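Local coordinates for Alpha/beta hydrolase fold-3 domain protein (Sulfolobus islandicus, PDB 5LK6) that probably hydrolyses carboxylic esters as a thermostable lipase-like carboxylesterase of the alpha/beta hydrolase fold, at residues F31-E42 / I84-R95. Sequence-based numbering, arbitrary orientation.
Sequences FRQLASAAPKVE and IGDVESYDPLCR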
# COMPACT_ATOMS: atom_id res chain seq x y z
N PHE A 31 12.14 -1.34 -24.43
CA PHE A 31 11.47 -0.84 -23.24
C PHE A 31 10.38 0.19 -23.59
O PHE A 31 9.31 0.15 -23.00
CB PHE A 31 12.45 -0.30 -22.20
CG PHE A 31 11.78 0.35 -21.04
CD1 PHE A 31 11.30 -0.42 -19.99
CD2 PHE A 31 11.54 1.71 -21.05
CE1 PHE A 31 10.61 0.16 -18.94
CE2 PHE A 31 10.83 2.31 -20.03
CZ PHE A 31 10.39 1.53 -18.97
N ARG A 32 10.67 1.13 -24.51
CA ARG A 32 9.65 2.03 -25.13
C ARG A 32 8.40 1.28 -25.56
O ARG A 32 7.33 1.77 -25.25
CB ARG A 32 10.15 2.77 -26.38
CG ARG A 32 10.63 4.19 -26.21
CD ARG A 32 10.36 5.06 -27.45
NE ARG A 32 10.96 6.39 -27.24
CZ ARG A 32 10.44 7.60 -27.57
NH1 ARG A 32 9.23 7.75 -28.15
NH2 ARG A 32 11.18 8.70 -27.30
N GLN A 33 8.55 0.16 -26.30
CA GLN A 33 7.41 -0.61 -26.79
C GLN A 33 6.62 -1.21 -25.66
O GLN A 33 5.40 -1.13 -25.67
CB GLN A 33 7.82 -1.79 -27.65
CG GLN A 33 8.00 -1.51 -29.12
CD GLN A 33 9.03 -2.45 -29.86
OE1 GLN A 33 9.51 -3.52 -29.35
NE2 GLN A 33 9.38 -2.03 -31.07
N LEU A 34 7.29 -1.87 -24.71
CA LEU A 34 6.59 -2.48 -23.56
C LEU A 34 5.80 -1.46 -22.70
O LEU A 34 4.73 -1.79 -22.23
CB LEU A 34 7.56 -3.27 -22.68
CG LEU A 34 8.17 -4.51 -23.35
CD1 LEU A 34 9.10 -5.18 -22.35
CD2 LEU A 34 7.13 -5.49 -23.90
N ALA A 35 6.35 -0.27 -22.52
CA ALA A 35 5.75 0.72 -21.68
C ALA A 35 4.70 1.57 -22.37
O ALA A 35 3.82 2.12 -21.71
CB ALA A 35 6.82 1.61 -21.13
N SER A 36 4.82 1.72 -23.68
CA SER A 36 3.76 2.33 -24.56
C SER A 36 2.50 1.51 -24.70
O SER A 36 1.49 2.05 -25.06
CB SER A 36 4.28 2.55 -25.98
OG SER A 36 5.33 3.49 -25.89
N ALA A 37 2.54 0.21 -24.47
CA ALA A 37 1.33 -0.60 -24.43
C ALA A 37 0.28 -0.10 -23.42
O ALA A 37 -0.87 -0.45 -23.52
CB ALA A 37 1.67 -2.07 -24.12
N ALA A 38 0.66 0.64 -22.41
CA ALA A 38 -0.32 1.20 -21.48
C ALA A 38 -1.14 2.33 -22.15
O ALA A 38 -0.60 3.13 -22.86
CB ALA A 38 0.36 1.68 -20.18
N PRO A 39 -2.45 2.38 -21.90
CA PRO A 39 -3.18 3.58 -22.29
C PRO A 39 -2.75 4.85 -21.52
O PRO A 39 -2.17 4.80 -20.43
CB PRO A 39 -4.62 3.21 -21.89
CG PRO A 39 -4.42 2.38 -20.64
CD PRO A 39 -3.32 1.47 -21.12
N LYS A 40 -3.09 5.98 -22.11
CA LYS A 40 -2.81 7.30 -21.55
C LYS A 40 -4.11 7.94 -21.04
O LYS A 40 -4.88 8.42 -21.84
CB LYS A 40 -2.24 8.17 -22.68
CG LYS A 40 -0.93 7.65 -23.20
CD LYS A 40 -0.34 8.54 -24.26
CE LYS A 40 0.95 7.92 -24.76
NZ LYS A 40 1.79 9.00 -25.35
N VAL A 41 -4.36 7.97 -19.74
CA VAL A 41 -5.57 8.69 -19.28
C VAL A 41 -5.50 10.17 -19.72
O VAL A 41 -4.42 10.71 -19.77
CB VAL A 41 -5.84 8.54 -17.77
CG1 VAL A 41 -6.01 7.07 -17.45
CG2 VAL A 41 -4.73 9.13 -16.91
N GLU A 42 -6.65 10.76 -20.09
CA GLU A 42 -6.75 12.21 -20.37
C GLU A 42 -6.50 12.92 -19.05
O GLU A 42 -6.93 12.45 -18.03
CB GLU A 42 -8.11 12.61 -20.91
CG GLU A 42 -8.23 13.01 -22.39
CD GLU A 42 -9.66 13.56 -22.72
OE1 GLU A 42 -10.12 14.54 -22.05
OE2 GLU A 42 -10.35 12.99 -23.61
N ILE A 84 18.13 3.54 -19.94
CA ILE A 84 16.91 3.45 -20.77
C ILE A 84 15.81 4.27 -20.10
O ILE A 84 16.06 4.98 -19.10
CB ILE A 84 16.50 1.99 -21.05
CG1 ILE A 84 15.88 1.31 -19.84
CG2 ILE A 84 17.71 1.24 -21.57
CD1 ILE A 84 15.60 -0.17 -20.07
N GLY A 85 14.65 4.23 -20.71
CA GLY A 85 13.57 5.08 -20.29
C GLY A 85 13.78 6.51 -20.73
O GLY A 85 14.87 6.90 -21.18
N ASP A 86 12.71 7.28 -20.59
CA ASP A 86 12.63 8.69 -21.02
C ASP A 86 11.20 9.19 -20.82
O ASP A 86 10.30 8.42 -20.53
CB ASP A 86 13.10 8.95 -22.47
CG ASP A 86 12.40 8.10 -23.52
OD1 ASP A 86 11.31 7.52 -23.30
OD2 ASP A 86 12.99 8.06 -24.63
N VAL A 87 11.02 10.49 -20.95
CA VAL A 87 9.71 11.12 -20.83
C VAL A 87 8.64 10.45 -21.69
O VAL A 87 7.56 10.21 -21.20
CB VAL A 87 9.84 12.61 -21.11
CG1 VAL A 87 8.51 13.28 -21.39
CG2 VAL A 87 10.47 13.27 -19.90
N GLU A 88 8.95 10.10 -22.93
CA GLU A 88 7.94 9.56 -23.82
C GLU A 88 7.50 8.20 -23.31
O GLU A 88 6.31 7.97 -23.11
CB GLU A 88 8.40 9.54 -25.31
CG GLU A 88 8.27 10.88 -26.08
CD GLU A 88 6.78 11.37 -26.43
OE1 GLU A 88 5.69 10.89 -25.88
OE2 GLU A 88 6.69 12.32 -27.28
N SER A 89 8.45 7.31 -23.04
CA SER A 89 8.14 5.97 -22.51
C SER A 89 7.42 6.01 -21.15
O SER A 89 6.64 5.12 -20.88
CB SER A 89 9.41 5.11 -22.38
OG SER A 89 10.38 5.63 -21.45
N TYR A 90 7.67 7.03 -20.33
CA TYR A 90 7.05 7.14 -19.01
C TYR A 90 5.72 7.89 -18.97
O TYR A 90 5.11 8.11 -17.89
CB TYR A 90 8.06 7.72 -18.00
CG TYR A 90 8.82 6.58 -17.32
CD1 TYR A 90 9.69 5.76 -18.03
CD2 TYR A 90 8.61 6.29 -16.00
CE1 TYR A 90 10.34 4.71 -17.43
CE2 TYR A 90 9.27 5.24 -15.40
CZ TYR A 90 10.13 4.46 -16.12
OH TYR A 90 10.76 3.44 -15.49
N ASP A 91 5.23 8.24 -20.16
CA ASP A 91 4.14 9.14 -20.28
C ASP A 91 2.82 8.49 -19.74
O ASP A 91 2.08 9.14 -19.00
CB ASP A 91 4.06 9.64 -21.74
CG ASP A 91 2.93 10.69 -21.98
OD1 ASP A 91 3.18 11.92 -21.78
OD2 ASP A 91 1.82 10.21 -22.36
N PRO A 92 2.56 7.21 -20.07
CA PRO A 92 1.42 6.57 -19.43
C PRO A 92 1.44 6.53 -17.89
O PRO A 92 0.42 6.82 -17.24
CB PRO A 92 1.44 5.15 -20.01
CG PRO A 92 2.05 5.31 -21.34
CD PRO A 92 3.12 6.35 -21.13
N LEU A 93 2.58 6.22 -17.31
CA LEU A 93 2.65 6.20 -15.86
C LEU A 93 2.48 7.60 -15.27
O LEU A 93 1.82 7.76 -14.25
CB LEU A 93 3.98 5.58 -15.44
CG LEU A 93 4.31 5.55 -13.96
CD1 LEU A 93 3.28 4.78 -13.16
CD2 LEU A 93 5.69 4.93 -13.79
N CYS A 94 3.11 8.60 -15.89
CA CYS A 94 3.14 9.92 -15.30
C CYS A 94 1.76 10.50 -15.39
O CYS A 94 1.33 11.17 -14.47
CB CYS A 94 4.12 10.84 -16.00
SG CYS A 94 5.82 10.55 -15.48
N ARG A 95 1.07 10.20 -16.48
CA ARG A 95 -0.35 10.58 -16.61
C ARG A 95 -1.18 10.00 -15.53
O ARG A 95 -1.98 10.69 -14.96
CB ARG A 95 -0.93 10.15 -17.96
CG ARG A 95 -0.56 11.07 -19.12
CD ARG A 95 -0.92 10.40 -20.44
NE ARG A 95 -0.67 11.35 -21.53
CZ ARG A 95 -1.47 12.37 -21.86
NH1 ARG A 95 -2.63 12.60 -21.26
NH2 ARG A 95 -1.08 13.17 -22.83
O HOH W 1 -1.96 6.56 -18.40
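The rings of Phe31 and Tyr90 touch at their borders without stacking, Phe31 CZ lying 3.5 Å from Tyr90 CE1 and the two planes inclined at 31°. Ser89 OG sits at the edge of both rings, while Ala35 CB covers one face of Phe31, offset toward its rim. The phenyl ring is placed beside Gly85, CE2 lying 3.9 Å from Gly85 CA, by a chi1 of 173° that sets CG anti to the backbone N, and Ile84 CD1 packs against Phe31 CB. The Arg32 guanidinium has Glu88 CB over one face; its NH2 forms a salt bridge with Asp86 OD2 at 3.3 Å, approaching from above the carboxylate plane. Asp86 OD1 accepts a hydrogen bond from the backbone N-H of Ser89, an Asx motif in the loop leading into helix 91-101. In this alpha/beta hydrolase fold, the contact thus joins an N-terminal helix to the first helix after strand 72-77, and Tyr90 OH is hydrogen-bonded to Asp150, a residue within the probable nucleophile elbow. Farther along, Ala38 CB and Lys40 CG border the Pro92 ring. The extended Lys40 chain carries NZ to 3.2 Å from Asp91 OD2, a weak bond; Arg95 NE grips the same oxygen at 2.9 Å on its syn side, and Asp91 OD1 binds Arg61 and Tyr63. Arg95 NH1 donates to Val41 O at 3.0 Å. A leucine in place of Arg95 would probably leave Val41 O without this donor and Asp91 OD2 with only the weak lysine bond within this network. One water bridges Pro39 O, Val41 N and Pro92 O.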